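Local atomic coordinates of Alpha/beta hydrolase fold protein (Nakamurella multipartita, PDB entry 4Y7D), a protein that probably acts as a hydrolase built on the alpha/beta hydrolase fold. Residues L37-S42 and G110-R115; D83-L88 and D221-Q226; I64-P69 and A90-A95; R54-E59 and G102-S107; G45-L50 and G70-P75. One frame throughout, in Å; residues are numbered along the deposited sequence. Where two conformers were deposited one is given.

Contact 1. Residues L37-S42 and G110-R115; sequences LVVHGS and GPSSYR
Val39 sets its isopropyl group against the hydroxyls of Ser112 and Ser113 on the first turns of helix 110-119. Three of its carbons gather round a single oxygen: Ser113 OG lies 3.4 Å from CG2 of Val39 and 3.5 Å from its CB, with CG1 scarcely farther away. CG1, held anti to the backbone N (chi1 -172°), also reaches along the helix to Ser112 OG at 3.9 Å. No hydrogen bond joins the two segments, and the hydroxyls need none, because Ser113 OG bonds back to Gly109 O one turn earlier and Ser112 OG bonds to Tyr89 OH. With their hydrogen-bonding needs met, the hydroxyls can lie against the hydrocarbon of the valine at little cost. Helix 110-119 follows strand 101-106 through a turn that, in alpha/beta hydrolases, is the nucleophile elbow, and it packs across the central sheet, where strand 35-39 is the neighbour of 101-106. Small serines suit this close approach, which brings the CA atoms of Val39 and Ser113 to 7.3 Å of each other; beta-branched Val39 suits an extended strand. Beyond the strand, His40 ND1 donates to a lone pair of Gly41 O in its carbonyl plane at 2.8 Å, fixing the imidazole's rotation.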
# COMPACT_ATOMS: atom_id res chain seq x y z
N LEU A 37 10.85 3.39 -2.79
CA LEU A 37 9.91 2.75 -3.67
C LEU A 37 8.61 2.54 -2.89
O LEU A 37 8.63 2.00 -1.80
CB LEU A 37 10.42 1.41 -4.14
CG LEU A 37 9.45 0.52 -4.94
CD1 LEU A 37 9.28 1.10 -6.35
CD2 LEU A 37 9.94 -0.90 -4.92
N VAL A 38 7.51 3.06 -3.41
CA VAL A 38 6.19 3.06 -2.73
C VAL A 38 5.29 2.10 -3.53
O VAL A 38 5.09 2.32 -4.74
CB VAL A 38 5.60 4.46 -2.73
CG1 VAL A 38 4.27 4.49 -2.01
CG2 VAL A 38 6.55 5.39 -2.01
N VAL A 39 4.75 1.10 -2.85
CA VAL A 39 4.08 -0.03 -3.49
C VAL A 39 2.64 -0.16 -2.99
O VAL A 39 2.35 -0.49 -1.83
CB VAL A 39 4.86 -1.31 -3.21
CG1 VAL A 39 4.28 -2.45 -4.04
CG2 VAL A 39 6.38 -1.14 -3.45
N HIS A 40 1.72 0.14 -3.89
CA HIS A 40 0.29 0.17 -3.59
C HIS A 40 -0.33 -1.22 -3.38
O HIS A 40 0.18 -2.28 -3.80
CB HIS A 40 -0.48 0.95 -4.72
CG HIS A 40 -0.52 0.25 -6.01
ND1 HIS A 40 -1.34 -0.84 -6.25
CD2 HIS A 40 0.12 0.49 -7.19
CE1 HIS A 40 -1.18 -1.25 -7.49
NE2 HIS A 40 -0.30 -0.47 -8.08
N GLY A 41 -1.52 -1.19 -2.78
CA GLY A 41 -2.30 -2.38 -2.53
C GLY A 41 -3.23 -2.82 -3.64
O GLY A 41 -3.01 -2.53 -4.82
N SER A 42 -4.27 -3.55 -3.24
CA SER A 42 -5.08 -4.31 -4.19
C SER A 42 -6.57 -4.01 -4.03
O SER A 42 -7.15 -4.42 -3.02
CB SER A 42 -4.90 -5.79 -3.96
OG SER A 42 -3.57 -6.24 -4.01
N GLY A 110 2.40 -5.87 -0.13
CA GLY A 110 3.28 -6.70 0.66
C GLY A 110 4.01 -7.79 -0.08
O GLY A 110 5.22 -7.86 0.02
N PRO A 111 3.28 -8.66 -0.80
CA PRO A 111 4.02 -9.78 -1.31
C PRO A 111 5.21 -9.49 -2.20
O PRO A 111 6.27 -10.07 -2.01
CB PRO A 111 2.94 -10.63 -2.00
CG PRO A 111 1.72 -10.38 -1.19
CD PRO A 111 1.82 -8.92 -0.84
N SER A 112 5.04 -8.59 -3.16
CA SER A 112 6.10 -8.24 -4.09
C SER A 112 7.22 -7.46 -3.33
O SER A 112 8.39 -7.61 -3.65
CB SER A 112 5.56 -7.40 -5.22
OG SER A 112 4.93 -6.18 -4.83
N SER A 113 6.84 -6.70 -2.33
CA SER A 113 7.85 -5.92 -1.56
C SER A 113 8.67 -6.88 -0.69
O SER A 113 9.93 -6.74 -0.61
CB SER A 113 7.16 -4.87 -0.72
OG SER A 113 6.43 -3.94 -1.51
N TYR A 114 8.00 -7.81 0.01
CA TYR A 114 8.70 -8.82 0.76
C TYR A 114 9.63 -9.63 -0.14
O TYR A 114 10.79 -9.91 0.25
CB TYR A 114 7.78 -9.73 1.52
CG TYR A 114 7.10 -9.12 2.72
CD1 TYR A 114 7.84 -8.44 3.72
CD2 TYR A 114 5.73 -9.17 2.86
CE1 TYR A 114 7.24 -7.93 4.83
CE2 TYR A 114 5.09 -8.65 3.99
CZ TYR A 114 5.84 -8.01 4.96
OH TYR A 114 5.23 -7.50 6.08
N ARG A 115 9.17 -10.02 -1.33
CA ARG A 115 10.06 -10.74 -2.24
C ARG A 115 11.32 -9.93 -2.66
O ARG A 115 12.41 -10.50 -2.84
CB ARG A 115 9.33 -11.26 -3.48
CG ARG A 115 8.35 -12.40 -3.23
CD ARG A 115 8.96 -13.57 -2.45
NE ARG A 115 9.98 -14.23 -3.27
CZ ARG A 115 10.93 -15.02 -2.81
NH1 ARG A 115 11.13 -15.19 -1.50
NH2 ARG A 115 11.75 -15.59 -3.69

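Contact 2. Residues D83-L88 and D221-Q226; sequences DEQAEL and DNDMDQ
Gln85 and Asn222 reach toward each other from opposite directions, bringing two amide nitrogens, Gln85 NE2 and Asn222 ND2, to 3.9 Å. Both are donors, so they do not bond each other, and their amide planes stand 43° apart. The link is made by water. One water accepts from Gln85 NE2 at 2.9 Å and from Asn222 ND2 at 3.0 Å, and donates to Asp223 OD1 at 2.8 Å, a buried bridge using both kinds of hydrogen-bonding capacity. Gln85 can span the gap because its chain is extended beyond CG (chi2 -173°). Direct bonds then hold the amides in place: Gln85 NE2 also donates to Gly79 O and Asn222 ND2 to Val80 O, both in the loop leading into helix 82-95. The ionic part belongs to Arg68, which forms a salt bridge with Asp223 OD2 and a hydrogen bond with Gln85 OE1; Tyr71 OH and Ser42 OG meet the same Asp223 oxygen. Amides and a carboxylate thus suit a buried but polar seam. Helix 82-95 packs beside helix 110-119, with Gln85 on Ser112, whereas helix 217-227 comes from the helical region between strands 124-130 and 242-247, where relatives carry their cap.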
# COMPACT_ATOMS: atom_id res chain seq x y z
N ASP A 83 7.07 -12.65 -7.02
CA ASP A 83 8.50 -12.72 -7.30
C ASP A 83 8.89 -12.01 -8.60
O ASP A 83 9.93 -11.31 -8.62
CB ASP A 83 8.99 -14.16 -7.35
CG ASP A 83 10.48 -14.25 -7.21
OD1 ASP A 83 11.02 -13.94 -6.10
OD2 ASP A 83 11.11 -14.62 -8.20
N GLU A 84 8.07 -12.14 -9.64
CA GLU A 84 8.29 -11.39 -10.87
C GLU A 84 8.12 -9.86 -10.69
O GLU A 84 8.81 -9.08 -11.31
CB GLU A 84 7.37 -11.87 -11.98
CG GLU A 84 7.73 -13.28 -12.39
CD GLU A 84 6.69 -13.99 -13.24
OE1 GLU A 84 5.52 -13.59 -13.30
OE2 GLU A 84 7.08 -14.97 -13.87
N GLN A 85 7.16 -9.44 -9.86
CA GLN A 85 7.02 -8.03 -9.56
C GLN A 85 8.24 -7.50 -8.81
O GLN A 85 8.71 -6.41 -9.13
CB GLN A 85 5.68 -7.75 -8.85
CG GLN A 85 4.54 -8.07 -9.79
CD GLN A 85 3.15 -7.71 -9.32
OE1 GLN A 85 2.98 -7.11 -8.25
NE2 GLN A 85 2.14 -8.03 -10.16
N ALA A 86 8.77 -8.26 -7.85
CA ALA A 86 10.05 -7.90 -7.21
C ALA A 86 11.17 -7.75 -8.26
O ALA A 86 11.98 -6.79 -8.21
CB ALA A 86 10.45 -8.93 -6.21
N GLU A 87 11.24 -8.69 -9.20
CA GLU A 87 12.23 -8.65 -10.27
C GLU A 87 12.08 -7.40 -11.10
O GLU A 87 13.08 -6.76 -11.48
CB GLU A 87 12.18 -9.89 -11.16
CG GLU A 87 13.48 -10.14 -11.92
CD GLU A 87 14.68 -10.44 -11.00
OE1 GLU A 87 14.52 -11.06 -9.94
OE2 GLU A 87 15.81 -10.10 -11.40
N LEU A 88 10.84 -6.98 -11.33
CA LEU A 88 10.57 -5.74 -12.05
C LEU A 88 11.03 -4.55 -11.29
O LEU A 88 11.62 -3.66 -11.87
CB LEU A 88 9.06 -5.60 -12.33
CG LEU A 88 8.58 -4.40 -13.13
CD1 LEU A 88 9.14 -4.37 -14.53
CD2 LEU A 88 7.06 -4.36 -13.20
N ASP A 221 -7.55 -8.83 -10.30
CA ASP A 221 -7.83 -10.27 -10.49
C ASP A 221 -6.53 -11.10 -10.38
O ASP A 221 -6.48 -12.15 -9.75
CB ASP A 221 -8.43 -10.48 -11.88
CG ASP A 221 -9.88 -10.02 -11.97
OD1 ASP A 221 -10.48 -9.75 -10.91
OD2 ASP A 221 -10.42 -9.98 -13.08
N ASN A 222 -5.45 -10.57 -10.95
CA ASN A 222 -4.16 -11.22 -10.85
C ASN A 222 -3.69 -11.32 -9.37
O ASN A 222 -3.23 -12.37 -8.91
CB ASN A 222 -3.11 -10.45 -11.64
CG ASN A 222 -1.77 -11.14 -11.56
OD1 ASN A 222 -1.66 -12.29 -11.94
ND2 ASN A 222 -0.77 -10.48 -11.05
N ASP A 223 -3.82 -10.24 -8.64
CA ASP A 223 -3.41 -10.22 -7.22
C ASP A 223 -4.25 -11.25 -6.43
O ASP A 223 -3.73 -12.03 -5.61
CB ASP A 223 -3.60 -8.85 -6.58
CG ASP A 223 -2.61 -7.81 -7.02
OD1 ASP A 223 -1.58 -8.12 -7.66
OD2 ASP A 223 -2.90 -6.61 -6.70
N MSE A 224 -5.54 -11.27 -6.68
CA MSE A 224 -6.40 -12.21 -5.91
C MSE A 224 -6.00 -13.63 -6.22
O MSE A 224 -5.97 -14.52 -5.35
CB MSE A 224 -7.90 -11.95 -6.18
CG MSE A 224 -8.30 -10.56 -5.67
SE MSE A 224 -8.08 -10.10 -3.75
CE MSE A 224 -6.39 -9.12 -3.74
N ASP A 225 -5.70 -13.92 -7.48
CA ASP A 225 -5.30 -15.24 -7.85
C ASP A 225 -3.92 -15.61 -7.26
O ASP A 225 -3.73 -16.72 -6.70
CB ASP A 225 -5.27 -15.38 -9.36
CG ASP A 225 -4.69 -16.67 -9.79
OD1 ASP A 225 -5.15 -17.70 -9.32
OD2 ASP A 225 -3.77 -16.68 -10.61
N GLN A 226 -2.97 -14.68 -7.33
CA GLN A 226 -1.64 -14.96 -6.86
C GLN A 226 -1.58 -15.08 -5.35
O GLN A 226 -0.87 -15.92 -4.82
CB GLN A 226 -0.67 -13.85 -7.30
CG GLN A 226 -0.34 -13.89 -8.80
CD GLN A 226 0.34 -15.17 -9.17
OE1 GLN A 226 1.24 -15.60 -8.48
NE2 GLN A 226 -0.11 -15.81 -10.19
O HOH W 1 -0.77 -7.61 -10.29

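Contact 3. Residues I64-P69 and A90-A95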
# COMPACT_ATOMS: atom_id res chain seq x y z
N ILE A 64 9.33 6.88 -5.51
CA ILE A 64 9.20 6.23 -6.78
C ILE A 64 7.91 5.43 -6.64
O ILE A 64 7.89 4.41 -5.98
CB ILE A 64 10.44 5.33 -7.08
CG1 ILE A 64 11.72 6.19 -7.12
CG2 ILE A 64 10.25 4.55 -8.39
CD1 ILE A 64 12.98 5.39 -6.87
N VAL A 65 6.82 5.93 -7.23
CA VAL A 65 5.49 5.35 -6.96
C VAL A 65 5.08 4.58 -8.20
O VAL A 65 4.87 5.20 -9.26
CB VAL A 65 4.47 6.49 -6.77
CG1 VAL A 65 3.06 5.93 -6.59
CG2 VAL A 65 4.91 7.48 -5.68
N VAL A 66 5.08 3.25 -8.11
CA VAL A 66 4.77 2.43 -9.28
C VAL A 66 3.30 2.20 -9.46
O VAL A 66 2.55 2.26 -8.48
CB VAL A 66 5.41 1.02 -9.18
CG1 VAL A 66 6.89 1.11 -9.48
CG2 VAL A 66 5.16 0.37 -7.82
N ASP A 67 2.92 1.90 -10.69
CA ASP A 67 1.70 1.15 -11.01
C ASP A 67 2.15 -0.31 -11.15
O ASP A 67 2.97 -0.62 -12.00
CB ASP A 67 1.07 1.62 -12.31
CG ASP A 67 0.30 2.91 -12.16
OD1 ASP A 67 -0.62 2.92 -11.32
OD2 ASP A 67 0.57 3.91 -12.90
N ARG A 68 1.68 -1.20 -10.28
CA ARG A 68 2.03 -2.60 -10.39
C ARG A 68 1.40 -3.19 -11.64
O ARG A 68 0.41 -2.63 -12.18
CB ARG A 68 1.66 -3.39 -9.14
CG ARG A 68 2.49 -2.95 -7.92
CD ARG A 68 2.41 -3.93 -6.76
NE ARG A 68 1.07 -3.90 -6.16
CZ ARG A 68 0.14 -4.83 -6.35
NH1 ARG A 68 -1.06 -4.67 -5.85
NH2 ARG A 68 0.41 -5.87 -7.11
N PRO A 69 1.99 -4.26 -12.15
CA PRO A 69 1.45 -4.91 -13.36
C PRO A 69 -0.04 -5.19 -13.29
O PRO A 69 -0.51 -5.75 -12.28
CB PRO A 69 2.27 -6.18 -13.45
CG PRO A 69 3.63 -5.73 -12.94
CD PRO A 69 3.30 -4.86 -11.76
N ALA A 90 13.48 -4.35 -9.13
CA ALA A 90 14.98 -4.31 -9.19
C ALA A 90 15.40 -3.85 -10.57
O ALA A 90 16.37 -3.09 -10.71
CB ALA A 90 15.56 -5.70 -8.88
N ALA A 91 14.69 -4.31 -11.60
CA ALA A 91 14.98 -3.85 -12.96
C ALA A 91 14.65 -2.36 -13.17
O ALA A 91 15.35 -1.64 -13.90
CB ALA A 91 14.24 -4.72 -13.97
N LEU A 92 13.62 -1.87 -12.49
CA LEU A 92 13.31 -0.46 -12.46
C LEU A 92 14.47 0.34 -11.79
O LEU A 92 14.90 1.35 -12.32
CB LEU A 92 12.01 -0.24 -11.70
CG LEU A 92 11.60 1.21 -11.46
CD1 LEU A 92 11.52 2.09 -12.70
CD2 LEU A 92 10.29 1.22 -10.69
N PHE A 93 14.99 -0.14 -10.66
CA PHE A 93 16.11 0.52 -10.00
C PHE A 93 17.29 0.55 -10.98
O PHE A 93 17.95 1.56 -11.15
CB PHE A 93 16.51 -0.28 -8.75
CG PHE A 93 15.54 -0.16 -7.56
CD1 PHE A 93 14.36 0.56 -7.61
CD2 PHE A 93 15.85 -0.82 -6.36
CE1 PHE A 93 13.50 0.60 -6.50
CE2 PHE A 93 15.04 -0.78 -5.26
CZ PHE A 93 13.82 -0.07 -5.32
N ASP A 94 17.54 -0.56 -11.66
CA ASP A 94 18.62 -0.59 -12.68
C ASP A 94 18.38 0.51 -13.75
O ASP A 94 19.32 1.25 -14.14
CB ASP A 94 18.69 -1.93 -13.42
CG ASP A 94 19.20 -3.08 -12.58
OD1 ASP A 94 19.68 -2.86 -11.46
OD2 ASP A 94 19.11 -4.23 -13.07
N ALA A 95 17.14 0.62 -14.22
CA ALA A 95 16.78 1.60 -15.23
C ALA A 95 16.86 3.07 -14.76
O ALA A 95 16.96 3.97 -15.59
CB ALA A 95 15.41 1.30 -15.85
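Leu92 rests one methyl against two residues of strand 62-66: its CD2 lies 3.6 Å from Val66 CG1 and 4.0 Å from Ile64 CG2. In both pairs the side chains slide past one another in opposite directions, so the methyls meet alongside. Ile64 and Val66 are two positions apart on the strand, which puts them on the same face of the sheet, while Val65 between them points away from the helix. Beta-branched side chains suit the strand, and a leucine, branched one carbon farther out, suits the helix because it can reach across a gap of 9.6 Å between the CA atoms of Val66 and Leu92. At chi1 174° the isobutyl group of Leu92 extends trans to N, out from the helix toward the sheet.

The next shell fixes these pieces. Ile64 is paired by backbone hydrogen bonds with Val36 and Val38 of the adjacent strand, while the helix is held by its own bonds, such as Asp94 N to Ala90 O at 2.9 Å. Phe93 extends the apolar patch toward Leu37, and Val18 of strand 16-20 touches Leu92. Helix 82-95 connects strand 62-66 to strand 101-106, a beta-alpha-beta crossover that passes over the intervening strand 35-39, and Leu92 lies where its last turns settle on the sheet.

The touching groups are methyls, hydrocarbon against hydrocarbon. At Leu92 the fit therefore rests on shape and exclusion of water; direction comes from bonds such as that of Arg68 NH2 to Gln85 OE1, on an earlier turn of the same helix.

Contact 4. Residues R54-E59 and G102-S107; sequences RFLVAE and GVLCWS
Leu104 meets both Phe55 and Leu56 with a single methyl, CD2, which lies 3.9 Å from Phe55 CE1 and 3.9 Å from Leu56 CD1. A chi1 of 173° stretches Leu104 outward, carrying the methyl away from strand 101-106 toward the helix. Phe55 takes a less common course for a helical residue: its CG sits between the backbone N and the carbonyl carbon (chi1 81°), and this swings the ring round beside the following residue. Leu56 CG consequently rests over one face of the ring, 3.7 Å above its plane and offset toward the rim, while Leu104 CD2 comes to the edge, near that plane. Leu56 runs obliquely across Leu104 and also packs on Val36 and Val38. Phe281 meets the Phe55 ring edge-to-face. Here helix 46-58 leans on the opposite side of the sheet from helix 110-119, whose residues touch the flanking Val103 and Cys105. Ser107, next along the chain, is hydrogen-bonded to His278 and, judged by the fold, is probably the nucleophile. Long leucines and a broad ring bridge the strand-to-helix distance, and with every touching group apolar the union rests on dispersion and exclusion of water, not on a polar bond.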
# COMPACT_ATOMS: atom_id res chain seq x y z
N ARG A 54 2.72 10.99 0.30
CA ARG A 54 2.82 12.43 0.64
C ARG A 54 3.64 12.71 1.89
O ARG A 54 4.40 13.71 1.93
CB ARG A 54 1.46 13.11 0.81
CG ARG A 54 0.72 13.38 -0.49
CD ARG A 54 -0.50 14.28 -0.20
NE ARG A 54 -1.17 14.49 -1.47
CZ ARG A 54 -2.19 13.75 -1.93
NH1 ARG A 54 -2.78 12.82 -1.19
NH2 ARG A 54 -2.68 14.04 -3.14
N PHE A 55 3.47 11.91 2.93
CA PHE A 55 4.22 12.20 4.17
C PHE A 55 5.76 12.11 3.94
O PHE A 55 6.53 12.80 4.60
CB PHE A 55 3.76 11.31 5.33
CG PHE A 55 4.36 9.92 5.33
CD1 PHE A 55 3.83 8.90 4.53
CD2 PHE A 55 5.44 9.61 6.17
CE1 PHE A 55 4.37 7.63 4.55
CE2 PHE A 55 5.96 8.33 6.19
CZ PHE A 55 5.42 7.33 5.38
N LEU A 56 6.19 11.25 3.03
CA LEU A 56 7.60 11.06 2.74
C LEU A 56 8.17 12.29 2.06
O LEU A 56 9.24 12.82 2.44
CB LEU A 56 7.79 9.83 1.84
CG LEU A 56 7.53 8.47 2.49
CD1 LEU A 56 7.60 7.37 1.44
CD2 LEU A 56 8.46 8.12 3.63
N VAL A 57 7.43 12.80 1.09
CA VAL A 57 7.87 13.98 0.35
C VAL A 57 8.00 15.15 1.33
O VAL A 57 9.00 15.93 1.33
CB VAL A 57 6.89 14.28 -0.79
CG1 VAL A 57 7.21 15.64 -1.39
CG2 VAL A 57 6.89 13.14 -1.86
N ALA A 58 7.03 15.25 2.24
CA ALA A 58 7.06 16.29 3.24
C ALA A 58 8.25 16.17 4.21
O ALA A 58 8.74 17.16 4.76
CB ALA A 58 5.74 16.28 4.01
N GLU A 59 8.69 14.95 4.46
CA GLU A 59 9.84 14.64 5.29
C GLU A 59 11.18 14.73 4.55
O GLU A 59 12.23 14.37 5.11
CB GLU A 59 9.69 13.23 5.88
CG GLU A 59 8.63 13.14 6.96
CD GLU A 59 9.16 13.38 8.38
OE1 GLU A 59 10.36 13.64 8.56
OE2 GLU A 59 8.39 13.19 9.35
N GLY A 102 14.82 2.74 -0.09
CA GLY A 102 13.86 2.31 0.91
C GLY A 102 12.62 1.74 0.23
O GLY A 102 12.40 1.96 -0.99
N VAL A 103 11.83 0.98 0.97
CA VAL A 103 10.60 0.44 0.44
C VAL A 103 9.46 0.67 1.46
O VAL A 103 9.59 0.35 2.64
CB VAL A 103 10.71 -1.06 0.15
CG1 VAL A 103 9.37 -1.57 -0.35
CG2 VAL A 103 11.81 -1.32 -0.86
N LEU A 104 8.38 1.26 0.99
CA LEU A 104 7.13 1.43 1.74
C LEU A 104 6.05 0.66 1.00
O LEU A 104 5.73 0.97 -0.16
CB LEU A 104 6.70 2.88 1.82
CG LEU A 104 5.34 3.18 2.42
CD1 LEU A 104 5.37 2.85 3.90
CD2 LEU A 104 4.90 4.60 2.21
N CYS A 105 5.45 -0.29 1.70
CA CYS A 105 4.33 -1.05 1.14
C CYS A 105 3.14 -1.08 2.08
O CYS A 105 3.27 -0.92 3.29
CB CYS A 105 4.76 -2.45 0.78
SG CYS A 105 5.21 -3.57 2.14
N TRP A 106 1.96 -1.31 1.49
CA TRP A 106 0.74 -1.45 2.29
C TRP A 106 -0.08 -2.52 1.65
O TRP A 106 -0.09 -2.62 0.44
CB TRP A 106 0.01 -0.13 2.27
CG TRP A 106 -1.32 -0.02 2.98
CD1 TRP A 106 -1.75 -0.70 4.08
CD2 TRP A 106 -2.33 0.91 2.68
NE1 TRP A 106 -2.98 -0.25 4.49
CE2 TRP A 106 -3.36 0.75 3.63
CE3 TRP A 106 -2.46 1.92 1.71
CZ2 TRP A 106 -4.52 1.53 3.62
CZ3 TRP A 106 -3.59 2.72 1.71
CH2 TRP A 106 -4.62 2.50 2.65
N SER A 107 -0.72 -3.38 2.49
CA SER A 107 -1.80 -4.27 2.04
C SER A 107 -1.33 -5.24 0.95
O SER A 107 -0.31 -5.97 1.12
CB SER A 107 -2.98 -3.37 1.60
OG SER A 107 -4.22 -4.07 1.65

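Contact 5. Residues G45-L50 and G70-P75; sequences GHDAGL and GYFGTP
Phe72 extends its ring across His46 and Asp47 at the start of helix 46-58. From CB, which leaves the loop toward the helix, the chain turns at chi1 -68°, with CG anti to the carbonyl carbon. The first ring atom to meet a partner is CD2, 3.6 Å from His46 CE1 and equally near ND1. CE2 comes next, 3.7 Å from Asp47 OD1 and 4.2 Å from Gly45 CA. CZ, at the tip, approaches Asp47 OD1 more loosely. The carboxylate oxygen lies at the ring edge, near its plane, where the slightly positive C-H groups point. The imidazole and phenyl rings meet obliquely, with centroids 5.1 Å apart and planes at 47°. Phe72 was modelled in two conformers, so these contacts describe only one of them. Were His46 replaced by an alanine, the imidazole beside Phe72 would be gone, and the gap is likely to let the phenyl ring turn more freely.

Gly45, the N-cap, has backbone angles that call for glycine. Across the contact, Phe72 occupies the second position of a type II' turn from Tyr71 to Thr74, with the positive phi that this place requires. Asp67 OD1 receives His46 N, tying the helix start to the segment that follows from strand 62-66, and Arg216 pairs with Asp47 OD2.

The helix start is flanked by strand 23-31, touched by His46 and Leu50, and by helix 197-209, touched by Asp47 and Ala48; the turn bearing Phe72 lies in the loop that follows strand 62-66 and precedes helix 82-95, against Pro215.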
# COMPACT_ATOMS: atom_id res chain seq x y z
N GLY A 45 -2.91 1.80 -7.61
CA GLY A 45 -2.28 2.42 -8.74
C GLY A 45 -1.52 3.61 -8.25
O GLY A 45 -1.46 3.86 -7.06
N HIS A 46 -1.02 4.41 -9.17
CA HIS A 46 -0.16 5.52 -8.73
C HIS A 46 -0.92 6.60 -7.95
O HIS A 46 -0.34 7.38 -7.24
CB HIS A 46 0.59 6.12 -9.93
CG HIS A 46 -0.32 6.75 -10.94
ND1 HIS A 46 -0.69 6.12 -12.10
CD2 HIS A 46 -0.97 7.95 -10.94
CE1 HIS A 46 -1.54 6.89 -12.77
NE2 HIS A 46 -1.71 8.01 -12.08
N ASP A 47 -2.23 6.68 -8.12
CA ASP A 47 -3.03 7.60 -7.30
C ASP A 47 -2.98 7.24 -5.82
O ASP A 47 -2.71 8.10 -4.99
CB ASP A 47 -4.46 7.74 -7.81
CG ASP A 47 -5.22 6.38 -7.93
OD1 ASP A 47 -4.66 5.23 -8.00
OD2 ASP A 47 -6.47 6.50 -7.96
N ALA A 48 -3.23 5.96 -5.52
CA ALA A 48 -3.10 5.45 -4.15
C ALA A 48 -1.69 5.62 -3.67
O ALA A 48 -1.46 6.04 -2.54
CB ALA A 48 -3.50 3.98 -4.07
N GLY A 49 -0.73 5.23 -4.49
CA GLY A 49 0.68 5.35 -4.11
C GLY A 49 1.09 6.77 -3.78
O GLY A 49 1.82 7.00 -2.83
N LEU A 50 0.65 7.74 -4.56
CA LEU A 50 1.02 9.11 -4.26
C LEU A 50 0.42 9.58 -2.95
O LEU A 50 1.04 10.39 -2.23
CB LEU A 50 0.55 10.05 -5.40
CG LEU A 50 1.41 10.03 -6.66
CD1 LEU A 50 0.72 10.68 -7.85
CD2 LEU A 50 2.74 10.75 -6.40
N GLY A 70 -0.74 -4.80 -14.37
CA GLY A 70 -2.17 -4.94 -14.47
C GLY A 70 -2.95 -3.75 -14.02
O GLY A 70 -4.18 -3.74 -14.17
N TYR A 71 -2.28 -2.74 -13.45
CA TYR A 71 -2.90 -1.53 -13.04
C TYR A 71 -2.48 -0.37 -13.93
O TYR A 71 -1.29 -0.14 -14.20
CB TYR A 71 -2.52 -1.20 -11.62
CG TYR A 71 -3.05 -2.21 -10.64
CD1 TYR A 71 -4.37 -2.14 -10.20
CD2 TYR A 71 -2.25 -3.25 -10.11
CE1 TYR A 71 -4.85 -3.01 -9.27
CE2 TYR A 71 -2.75 -4.16 -9.17
CZ TYR A 71 -4.04 -4.01 -8.73
OH TYR A 71 -4.57 -4.85 -7.78
N PHE A 72 -3.49 0.37 -14.37
CA PHE A 72 -3.30 1.48 -15.29
C PHE A 72 -2.37 1.09 -16.43
O PHE A 72 -2.66 0.15 -17.13
CB PHE A 72 -2.84 2.74 -14.54
CG PHE A 72 -3.90 3.32 -13.61
CD1 PHE A 72 -5.24 3.34 -13.98
CD2 PHE A 72 -3.53 3.94 -12.42
CE1 PHE A 72 -6.20 3.87 -13.13
CE2 PHE A 72 -4.48 4.53 -11.59
CZ PHE A 72 -5.82 4.50 -11.96
N GLY A 73 -1.24 1.82 -16.61
CA GLY A 73 -0.43 1.57 -17.80
C GLY A 73 0.62 0.47 -17.74
O GLY A 73 1.28 0.21 -18.76
N THR A 74 0.82 -0.15 -16.58
CA THR A 74 1.84 -1.19 -16.48
C THR A 74 1.25 -2.49 -16.97
O THR A 74 0.31 -2.99 -16.37
CB THR A 74 2.41 -1.33 -15.09
OG1 THR A 74 2.94 -0.07 -14.63
CG2 THR A 74 3.48 -2.37 -15.04
N PRO A 75 1.81 -3.07 -18.04
CA PRO A 75 1.21 -4.30 -18.51
C PRO A 75 1.40 -5.45 -17.54
O PRO A 75 2.39 -5.56 -16.87
CB PRO A 75 1.93 -4.59 -19.84
CG PRO A 75 3.13 -3.75 -19.84
CD PRO A 75 2.99 -2.68 -18.81

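From the N terminus, residues 37-42 open contact 1, 45-50 contact 5, 54-59 contact 4 and 64-69 contact 3. Residues 70-75 then close contact 5, the shortest loop, before 83-88 open contact 2; contacts 3, 4 and 1 close in turn at 90-95, 102-107 and 110-115. Contact 3 thus nests within contact 4, and contact 1 encloses contacts 3, 4 and 5, whereas contact 5 crosses both 3 and 4. Contact 2 closes last, at 221-226, crossing 1, 3 and 4 but following 5. Contacts 1, 3 and 4 seat helices on the central sheet; contact 2 joins the distant helix 217-227 to this core, meeting contact 5 through Asp223 and Tyr71.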